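Long-range contacts in phosphotriesterase homology protein (Escherichia coli, PDB 1BF6), which hydrolyses phosphorylated glyceryl acetates, and also aromatic acetates and propionates, and binds two zinc ions in each subunit: residues F34-L42 with L249-D258; V47-M58 with I74-Y83. One frame throughout, in Å; residues are numbered along the deposited sequence.

In the fold
Contact 1 ties helix 32-44 to the loop that follows strand 237-239. Contact 2 pairs strands 47-52 and 75-80, and along the sequence it is nested inside the span closed by contact 1. Their centres lie about 17 Å apart, yet they touch: Met39 SD packs on Ile74 CD1 at 3.8 Å. Contact 2 borders the zinc site, where the side chain of Met53 comes within about 4 Å of a zinc ion. Contact 1 lies farther out, with the side chain of Tyr257 about 10 Å from a zinc ion. Both contacts hold the zinc ligand His13.

Contact 1 (F34-L42 with L249-D258); sequences FICQEMNDL and LKANGGYGYD
Lys250 and Glu38 are joined at two points. The backbone N of Lys250 gives a straight bond to Glu38 OE2, 2.8 Å long with an angle of 167° at the hydrogen. Its NZ forms a salt bridge to Glu38 OE1 at 3.0 Å. Tyr257 N also bonds to Glu38 OE1, at 3.2 Å, and reaches it from the face of the carboxylate opposite NZ. The Glu38 chain bends at its second torsion (chi2 -90°), which turns the carboxylate toward the loop. Lys250 NZ has two more acidic partners. Asp41 OD2 takes it on the anti lone pair at 2.8 Å, and Asp258 OD1 takes it from above its carboxylate plane. This salt-bridge network joins helix 32-44 to the long loop after strand 237-239 of the TIM barrel. An alanine in place of Glu38 would probably leave the backbone N of both Tyr257 and Lys250 without this acceptor, and Lys250 NZ with two acids instead of three. Waters add to the join: one links Glu38 OE2 to Ala251 N, and another links Glu38 OE1 to Asp258 N.

Packing flanks the charged groups. Met39 CE sits over the centre of the Tyr257 ring, 3.6 Å from its centroid, with SD farther above the same face. Leu42 CD2 lies against Tyr257 CB. The OH of Tyr257 bonds to His13 O. At the other end Ala251 CB sits over the centre of the Phe34 ring in a CH-pi contact, 3.4 Å from the centroid. Leu249 CD1 meets Phe34 CB at 3.9 Å.

Contact 2 (V47-M58 with I74-Y83); sequences VRNVIEMTNRYM and INVVACTGYY
Ile74 and Val50 meet through their branches. The CG1 of Ile74 lies anti to its backbone N (chi1 -157°), and the extended chain carries CD1 to Val50 CG2, 3.7 Å away. The Cys79 SG sits between its own N and carbonyl carbon (chi1 72°), where it rests against the backbone of Met53 to Asn55. Strands 47-52 and 75-80 belong to a beta-alpha-beta unit of the TIM barrel, with helix 62-72 as the crossover. They run parallel, 15° apart. Four backbone bonds join them. Asn75 N reaches Arg48 O at 2.8 Å, and Val50 N reaches Asn75 O. Val77 N bonds to Val50 O, and Glu52 N to Val77 O. Ile51 and Val77 lie side by side on one sheet face, with CD1 of Ile51 3.8 Å from CG2 of Val77.

Beyond the strands, waters bridge the segments and side chains pack. One water donates to Glu52 OE1 and Thr54 O and accepts from Cys79 N. Another donates to Asn55 OD1 and Gly81 O, while Asn55 ND2 bonds to Ala123 O. Glu52 OE1 also accepts from Thr54 N. Thr54 OG1 donates to Glu52 OE2 and bonds to ND1 of the zinc ligand His13. The Tyr57 and Tyr82 rings are nearly parallel but slid apart, with centroids 5.8 Å apart. Met58 crosses Tyr83 at about a right angle, and its CE lies over the ring face, 3.9 Å from the centroid.

Contact 1 (F34-L42 with L249-D258)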
loop_
_atom_site.group_PDB
_atom_site.type_symbol
_atom_site.label_atom_id
_atom_site.label_comp_id
_atom_site.label_asym_id
_atom_site.label_seq_id
_atom_site.Cartn_x
_atom_site.Cartn_y
_atom_site.Cartn_z
ATOM N N PHE A 34 16.690 12.849 3.366
ATOM C CA PHE A 34 15.445 13.384 2.825
ATOM C C PHE A 34 14.227 12.611 3.315
ATOM O O PHE A 34 13.209 13.213 3.656
ATOM C CB PHE A 34 15.452 13.352 1.301
ATOM C CG PHE A 34 16.472 14.251 0.674
ATOM C CD1 PHE A 34 17.119 15.225 1.419
ATOM C CD2 PHE A 34 16.768 14.129 -0.678
ATOM C CE1 PHE A 34 18.044 16.065 0.826
ATOM C CE2 PHE A 34 17.694 14.966 -1.284
ATOM C CZ PHE A 34 18.331 15.933 -0.528
ATOM N N ILE A 35 14.316 11.280 3.316
ATOM C CA ILE A 35 13.194 10.454 3.757
ATOM C C ILE A 35 12.913 10.666 5.244
ATOM O O ILE A 35 11.755 10.771 5.632
ATOM C CB ILE A 35 13.359 8.942 3.349
ATOM C CG1 ILE A 35 12.535 8.712 2.051
ATOM C CG2 ILE A 35 12.831 8.019 4.450
ATOM C CD1 ILE A 35 11.368 9.701 1.780
ATOM N N CYS A 36 13.961 10.788 6.057
ATOM C CA CYS A 36 13.798 11.060 7.486
ATOM C C CYS A 36 13.118 12.425 7.696
ATOM O O CYS A 36 12.259 12.567 8.563
ATOM C CB CYS A 36 15.146 11.064 8.202
ATOM S SG CYS A 36 15.836 9.429 8.515
ATOM N N GLN A 37 13.499 13.426 6.902
ATOM C CA GLN A 37 12.902 14.760 7.020
ATOM C C GLN A 37 11.413 14.699 6.675
ATOM O O GLN A 37 10.588 15.331 7.349
ATOM C CB GLN A 37 13.630 15.764 6.113
ATOM C CG GLN A 37 15.036 16.137 6.608
ATOM C CD GLN A 37 15.981 16.607 5.490
ATOM O OE1 GLN A 37 15.551 17.137 4.453
ATOM N NE2 GLN A 37 17.278 16.402 5.700
ATOM N N GLU A 38 11.069 13.909 5.655
ATOM C CA GLU A 38 9.678 13.745 5.238
ATOM C C GLU A 38 8.856 13.065 6.335
ATOM O O GLU A 38 7.676 13.361 6.504
ATOM C CB GLU A 38 9.600 12.917 3.957
ATOM C CG GLU A 38 10.265 13.572 2.738
ATOM C CD GLU A 38 9.328 14.462 1.928
ATOM O OE1 GLU A 38 8.117 14.543 2.233
ATOM O OE2 GLU A 38 9.808 15.069 0.947
ATOM N N MET A 39 9.474 12.144 7.073
ATOM C CA MET A 39 8.760 11.446 8.145
ATOM C C MET A 39 8.526 12.406 9.303
ATOM O O MET A 39 7.476 12.363 9.930
ATOM C CB MET A 39 9.510 10.182 8.598
ATOM C CG MET A 39 9.620 9.091 7.517
ATOM S SD MET A 39 8.065 8.514 6.801
ATOM C CE MET A 39 8.113 9.269 5.129
ATOM N N ASN A 40 9.485 13.295 9.561
ATOM C CA ASN A 40 9.331 14.295 10.618
ATOM C C ASN A 40 8.183 15.244 10.256
ATOM O O ASN A 40 7.399 15.635 11.123
ATOM C CB ASN A 40 10.623 15.091 10.824
ATOM C CG ASN A 40 11.709 14.285 11.511
ATOM O OD1 ASN A 40 12.898 14.584 11.378
ATOM N ND2 ASN A 40 11.311 13.280 12.271
ATOM N N ASP A 41 8.068 15.590 8.971
ATOM C CA ASP A 41 6.991 16.468 8.498
ATOM C C ASP A 41 5.642 15.768 8.701
ATOM O O ASP A 41 4.652 16.391 9.088
ATOM C CB ASP A 41 7.158 16.795 7.005
ATOM C CG ASP A 41 8.410 17.621 6.702
ATOM O OD1 ASP A 41 9.142 18.014 7.640
ATOM O OD2 ASP A 41 8.662 17.861 5.502
ATOM N N LEU A 42 5.605 14.472 8.404
ATOM C CA LEU A 42 4.386 13.698 8.582
ATOM C C LEU A 42 3.978 13.685 10.060
ATOM O O LEU A 42 2.800 13.838 10.381
ATOM C CB LEU A 42 4.580 12.256 8.093
ATOM C CG LEU A 42 4.571 11.966 6.593
ATOM C CD1 LEU A 42 4.796 10.461 6.386
ATOM C CD2 LEU A 42 3.262 12.406 5.962
ATOM N N LEU A 249 10.023 13.596 -3.729
ATOM C CA LEU A 249 10.479 14.199 -2.484
ATOM C C LEU A 249 10.568 15.726 -2.600
ATOM O O LEU A 249 10.918 16.253 -3.650
ATOM C CB LEU A 249 11.839 13.623 -2.091
ATOM C CG LEU A 249 11.925 12.084 -1.985
ATOM C CD1 LEU A 249 13.308 11.694 -1.468
ATOM C CD2 LEU A 249 10.830 11.541 -1.075
ATOM N N LYS A 250 10.218 16.424 -1.523
ATOM C CA LYS A 250 10.244 17.890 -1.517
ATOM C C LYS A 250 11.637 18.466 -1.793
ATOM O O LYS A 250 11.763 19.441 -2.530
ATOM C CB LYS A 250 9.659 18.446 -0.204
ATOM C CG LYS A 250 8.172 18.104 -0.017
ATOM C CD LYS A 250 7.466 18.972 1.018
ATOM C CE LYS A 250 7.970 18.737 2.423
ATOM N NZ LYS A 250 7.551 17.409 2.949
ATOM N N ALA A 251 12.674 17.851 -1.222
ATOM C CA ALA A 251 14.055 18.297 -1.420
ATOM C C ALA A 251 14.479 18.265 -2.897
ATOM O O ALA A 251 15.431 18.942 -3.281
ATOM C CB ALA A 251 15.014 17.456 -0.582
ATOM N N ASN A 252 13.782 17.463 -3.702
ATOM C CA ASN A 252 14.057 17.344 -5.134
ATOM C C ASN A 252 13.021 18.070 -5.991
ATOM O O ASN A 252 12.876 17.782 -7.174
ATOM C CB ASN A 252 14.135 15.869 -5.543
ATOM C CG ASN A 252 15.294 15.162 -4.905
ATOM O OD1 ASN A 252 16.386 15.715 -4.807
ATOM N ND2 ASN A 252 15.065 13.939 -4.437
ATOM N N GLY A 253 12.294 19.007 -5.384
ATOM C CA GLY A 253 11.282 19.763 -6.107
ATOM C C GLY A 253 9.943 19.073 -6.238
ATOM O O GLY A 253 9.123 19.460 -7.066
ATOM N N GLY A 254 9.733 18.031 -5.437
ATOM C CA GLY A 254 8.482 17.296 -5.480
ATOM C C GLY A 254 7.454 17.769 -4.455
ATOM O O GLY A 254 7.615 18.814 -3.819
ATOM N N TYR A 255 6.422 16.956 -4.258
ATOM C CA TYR A 255 5.337 17.278 -3.339
ATOM C C TYR A 255 5.428 16.652 -1.948
ATOM O O TYR A 255 4.815 17.157 -1.006
ATOM C CB TYR A 255 3.991 16.952 -3.994
ATOM C CG TYR A 255 3.932 15.581 -4.634
ATOM C CD1 TYR A 255 4.373 15.377 -5.949
ATOM C CD2 TYR A 255 3.433 14.482 -3.930
ATOM C CE1 TYR A 255 4.318 14.107 -6.549
ATOM C CE2 TYR A 255 3.376 13.208 -4.525
ATOM C CZ TYR A 255 3.821 13.030 -5.825
ATOM O OH TYR A 255 3.791 11.773 -6.392
ATOM N N GLY A 256 6.188 15.563 -1.825
ATOM C CA GLY A 256 6.350 14.889 -0.540
ATOM C C GLY A 256 5.154 14.085 -0.029
ATOM O O GLY A 256 4.020 14.200 -0.541
ATOM N N TYR A 257 5.416 13.266 0.991
ATOM C CA TYR A 257 4.382 12.431 1.612
ATOM C C TYR A 257 3.293 13.264 2.281
ATOM O O TYR A 257 2.106 12.946 2.164
ATOM C CB TYR A 257 4.985 11.506 2.672
ATOM C CG TYR A 257 6.042 10.559 2.161
ATOM C CD1 TYR A 257 7.357 10.980 2.008
ATOM C CD2 TYR A 257 5.727 9.232 1.846
ATOM C CE1 TYR A 257 8.331 10.124 1.557
ATOM C CE2 TYR A 257 6.703 8.351 1.392
ATOM C CZ TYR A 257 8.005 8.809 1.251
ATOM O OH TYR A 257 8.990 7.971 0.801
ATOM N N ASP A 258 3.694 14.336 2.965
ATOM C CA ASP A 258 2.726 15.190 3.660
ATOM C C ASP A 258 1.811 16.023 2.772
ATOM O O ASP A 258 1.021 16.811 3.276
ATOM C CB ASP A 258 3.402 16.052 4.734
ATOM C CG ASP A 258 4.286 17.165 4.160
ATOM O OD1 ASP A 258 4.533 17.226 2.934
ATOM O OD2 ASP A 258 4.750 17.984 4.976
HETATM O O HOH W 1 12.425 15.700 0.756
HETATM O O HOH W 2 6.388 14.534 4.163
HETATM O O HOH W 3 3.708 18.696 7.351
#

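Contact 2 (V47-M58 with I74-Y83)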
loop_
_atom_site.group_PDB
_atom_site.type_symbol
_atom_site.label_atom_id
_atom_site.label_comp_id
_atom_site.label_asym_id
_atom_site.label_seq_id
_atom_site.Cartn_x
_atom_site.Cartn_y
_atom_site.Cartn_z
ATOM N N VAL A 47 0.608 12.053 11.754
ATOM C CA VAL A 47 0.866 10.708 11.238
ATOM C C VAL A 47 1.786 9.972 12.190
ATOM O O VAL A 47 2.800 10.521 12.636
ATOM C CB VAL A 47 1.517 10.743 9.826
ATOM C CG1 VAL A 47 1.878 9.301 9.362
ATOM C CG2 VAL A 47 0.551 11.382 8.826
ATOM N N ARG A 48 1.448 8.721 12.492
ATOM C CA ARG A 48 2.272 7.919 13.382
ATOM C C ARG A 48 2.737 6.599 12.735
ATOM O O ARG A 48 3.765 6.058 13.127
ATOM C CB ARG A 48 1.528 7.644 14.700
ATOM C CG ARG A 48 1.309 8.890 15.558
ATOM C CD ARG A 48 2.642 9.420 16.074
ATOM N NE ARG A 48 2.497 10.622 16.900
ATOM C CZ ARG A 48 2.551 11.873 16.441
ATOM N NH1 ARG A 48 2.748 12.121 15.151
ATOM N NH2 ARG A 48 2.397 12.882 17.281
ATOM N N ASN A 49 2.005 6.138 11.721
ATOM C CA ASN A 49 2.318 4.872 11.027
ATOM C C ASN A 49 2.355 4.982 9.504
ATOM O O ASN A 49 1.539 5.677 8.902
ATOM C CB ASN A 49 1.265 3.805 11.367
ATOM C CG ASN A 49 0.878 3.810 12.832
ATOM O OD1 ASN A 49 1.636 3.361 13.690
ATOM N ND2 ASN A 49 -0.295 4.359 13.125
ATOM N N VAL A 50 3.243 4.201 8.888
ATOM C CA VAL A 50 3.367 4.146 7.429
ATOM C C VAL A 50 3.480 2.665 7.080
ATOM O O VAL A 50 4.343 1.990 7.626
ATOM C CB VAL A 50 4.654 4.859 6.888
ATOM C CG1 VAL A 50 4.801 4.595 5.381
ATOM C CG2 VAL A 50 4.566 6.379 7.122
ATOM N N ILE A 51 2.596 2.190 6.203
ATOM C CA ILE A 51 2.604 0.796 5.750
ATOM C C ILE A 51 3.480 0.760 4.483
ATOM O O ILE A 51 3.084 1.242 3.416
ATOM C CB ILE A 51 1.177 0.282 5.420
ATOM C CG1 ILE A 51 0.174 0.734 6.498
ATOM C CG2 ILE A 51 1.177 -1.267 5.327
ATOM C CD1 ILE A 51 0.515 0.305 7.928
ATOM N N GLU A 52 4.680 0.217 4.635
ATOM C CA GLU A 52 5.652 0.136 3.556
ATOM C C GLU A 52 5.381 -1.064 2.637
ATOM O O GLU A 52 5.373 -2.220 3.082
ATOM C CB GLU A 52 7.049 0.125 4.168
ATOM C CG GLU A 52 8.064 0.986 3.420
ATOM C CD GLU A 52 8.702 0.263 2.255
ATOM O OE1 GLU A 52 8.544 -0.973 2.161
ATOM O OE2 GLU A 52 9.380 0.927 1.438
ATOM N N MET A 53 5.211 -0.765 1.347
ATOM C CA MET A 53 4.853 -1.736 0.311
ATOM C C MET A 53 5.954 -2.359 -0.543
ATOM O O MET A 53 5.655 -2.998 -1.561
ATOM C CB MET A 53 3.852 -1.072 -0.634
ATOM C CG MET A 53 2.591 -0.541 0.040
ATOM S SD MET A 53 1.404 -1.855 0.450
ATOM C CE MET A 53 1.714 -2.000 2.118
ATOM N N THR A 54 7.205 -2.156 -0.155
ATOM C CA THR A 54 8.340 -2.678 -0.914
ATOM C C THR A 54 8.684 -4.098 -0.465
ATOM O O THR A 54 9.220 -4.270 0.619
ATOM C CB THR A 54 9.624 -1.802 -0.711
ATOM O OG1 THR A 54 9.320 -0.416 -0.937
ATOM C CG2 THR A 54 10.728 -2.222 -1.675
ATOM N N ASN A 55 8.346 -5.104 -1.275
ATOM C CA ASN A 55 8.720 -6.471 -0.911
ATOM C C ASN A 55 10.179 -6.750 -1.330
ATOM O O ASN A 55 10.837 -5.898 -1.962
ATOM C CB ASN A 55 7.709 -7.543 -1.382
ATOM C CG ASN A 55 7.182 -7.323 -2.780
ATOM O OD1 ASN A 55 7.939 -7.230 -3.743
ATOM N ND2 ASN A 55 5.857 -7.317 -2.909
ATOM N N ARG A 56 10.707 -7.907 -0.946
ATOM C CA ARG A 56 12.109 -8.217 -1.211
ATOM C C ARG A 56 12.725 -7.820 -2.552
ATOM O O ARG A 56 13.671 -7.030 -2.589
ATOM C CB ARG A 56 12.415 -9.691 -0.920
ATOM C CG ARG A 56 13.888 -9.999 -1.057
ATOM C CD ARG A 56 14.247 -11.356 -0.490
ATOM N NE ARG A 56 15.638 -11.678 -0.791
ATOM C CZ ARG A 56 16.249 -12.798 -0.421
ATOM N NH1 ARG A 56 15.597 -13.715 0.281
ATOM N NH2 ARG A 56 17.509 -13.020 -0.791
ATOM N N TYR A 57 12.169 -8.346 -3.637
ATOM C CA TYR A 57 12.695 -8.098 -4.968
ATOM C C TYR A 57 12.294 -6.792 -5.648
ATOM O O TYR A 57 12.485 -6.612 -6.856
ATOM C CB TYR A 57 12.474 -9.328 -5.839
ATOM C CG TYR A 57 13.146 -10.549 -5.230
ATOM C CD1 TYR A 57 14.516 -10.776 -5.397
ATOM C CD2 TYR A 57 12.426 -11.440 -4.419
ATOM C CE1 TYR A 57 15.159 -11.854 -4.765
ATOM C CE2 TYR A 57 13.061 -12.517 -3.790
ATOM C CZ TYR A 57 14.421 -12.716 -3.965
ATOM O OH TYR A 57 15.044 -13.775 -3.342
ATOM N N MET A 58 11.752 -5.880 -4.842
ATOM C CA MET A 58 11.388 -4.548 -5.292
ATOM C C MET A 58 12.481 -3.631 -4.735
ATOM O O MET A 58 12.486 -2.421 -4.982
ATOM C CB MET A 58 10.022 -4.128 -4.735
ATOM C CG MET A 58 8.826 -4.696 -5.486
ATOM S SD MET A 58 7.268 -4.436 -4.604
ATOM C CE MET A 58 6.888 -2.711 -5.083
ATOM N N ILE A 74 8.701 7.496 13.869
ATOM C CA ILE A 74 7.532 7.051 13.134
ATOM C C ILE A 74 7.544 5.513 13.145
ATOM O O ILE A 74 8.585 4.899 13.383
ATOM C CB ILE A 74 7.502 7.605 11.689
ATOM C CG1 ILE A 74 6.054 7.610 11.179
ATOM C CG2 ILE A 74 8.462 6.817 10.783
ATOM C CD1 ILE A 74 5.834 8.386 9.918
ATOM N N ASN A 75 6.365 4.911 13.019
ATOM C CA ASN A 75 6.268 3.453 13.000
ATOM C C ASN A 75 6.102 2.966 11.568
ATOM O O ASN A 75 5.212 3.411 10.844
ATOM C CB ASN A 75 5.101 2.955 13.857
ATOM C CG ASN A 75 5.029 1.433 13.898
ATOM O OD1 ASN A 75 4.039 0.828 13.476
ATOM N ND2 ASN A 75 6.092 0.807 14.401
ATOM N N VAL A 76 6.957 2.038 11.161
ATOM C CA VAL A 76 6.890 1.511 9.808
ATOM C C VAL A 76 6.524 0.023 9.794
ATOM O O VAL A 76 7.195 -0.790 10.436
ATOM C CB VAL A 76 8.236 1.685 9.078
ATOM C CG1 VAL A 76 8.159 1.068 7.692
ATOM C CG2 VAL A 76 8.603 3.171 8.983
ATOM N N VAL A 77 5.455 -0.313 9.081
ATOM C CA VAL A 77 5.041 -1.702 8.953
ATOM C C VAL A 77 5.592 -2.219 7.625
ATOM O O VAL A 77 5.190 -1.750 6.560
ATOM C CB VAL A 77 3.503 -1.859 8.957
ATOM C CG1 VAL A 77 3.121 -3.332 8.732
ATOM C CG2 VAL A 77 2.925 -1.340 10.286
ATOM N N ALA A 78 6.538 -3.153 7.710
ATOM C CA ALA A 78 7.163 -3.769 6.538
ATOM C C ALA A 78 6.283 -4.861 5.905
ATOM O O ALA A 78 5.356 -5.367 6.541
ATOM C CB ALA A 78 8.529 -4.332 6.926
ATOM N N CYS A 79 6.563 -5.215 4.650
ATOM C CA CYS A 79 5.772 -6.241 3.962
ATOM C C CYS A 79 6.586 -7.415 3.405
ATOM O O CYS A 79 7.824 -7.416 3.432
ATOM C CB CYS A 79 4.981 -5.619 2.811
ATOM S SG CYS A 79 5.990 -5.108 1.372
ATOM N N THR A 80 5.862 -8.428 2.937
ATOM C CA THR A 80 6.458 -9.613 2.310
ATOM C C THR A 80 5.584 -9.998 1.121
ATOM O O THR A 80 4.354 -9.871 1.176
ATOM C CB THR A 80 6.571 -10.843 3.279
ATOM O OG1 THR A 80 7.143 -11.946 2.555
ATOM C CG2 THR A 80 5.206 -11.270 3.815
ATOM N N GLY A 81 6.212 -10.430 0.026
ATOM C CA GLY A 81 5.439 -10.838 -1.136
ATOM C C GLY A 81 6.203 -10.732 -2.443
ATOM O O GLY A 81 7.433 -10.659 -2.445
ATOM N N TYR A 82 5.470 -10.804 -3.544
ATOM C CA TYR A 82 6.036 -10.670 -4.887
ATOM C C TYR A 82 5.177 -9.646 -5.627
ATOM O O TYR A 82 3.947 -9.628 -5.491
ATOM C CB TYR A 82 6.101 -12.021 -5.612
ATOM C CG TYR A 82 7.279 -12.867 -5.155
ATOM C CD1 TYR A 82 7.167 -13.728 -4.057
ATOM C CD2 TYR A 82 8.522 -12.777 -5.799
ATOM C CE1 TYR A 82 8.259 -14.469 -3.608
ATOM C CE2 TYR A 82 9.622 -13.517 -5.361
ATOM C CZ TYR A 82 9.487 -14.360 -4.262
ATOM O OH TYR A 82 10.584 -15.051 -3.792
ATOM N N TYR A 83 5.841 -8.805 -6.416
ATOM C CA TYR A 83 5.216 -7.691 -7.130
ATOM C C TYR A 83 4.228 -7.968 -8.267
ATOM O O TYR A 83 3.025 -8.007 -8.042
ATOM C CB TYR A 83 6.327 -6.734 -7.557
ATOM C CG TYR A 83 5.879 -5.355 -7.991
ATOM C CD1 TYR A 83 4.684 -4.803 -7.539
ATOM C CD2 TYR A 83 6.665 -4.609 -8.870
ATOM C CE1 TYR A 83 4.281 -3.542 -7.957
ATOM C CE2 TYR A 83 6.279 -3.353 -9.288
ATOM C CZ TYR A 83 5.086 -2.823 -8.836
ATOM O OH TYR A 83 4.701 -1.590 -9.303
HETATM O O HOH W 4 8.742 -3.437 3.314
HETATM O O HOH W 5 9.403 -9.521 -4.112
HETATM O O HOH W 6 9.223 -10.293 0.134
#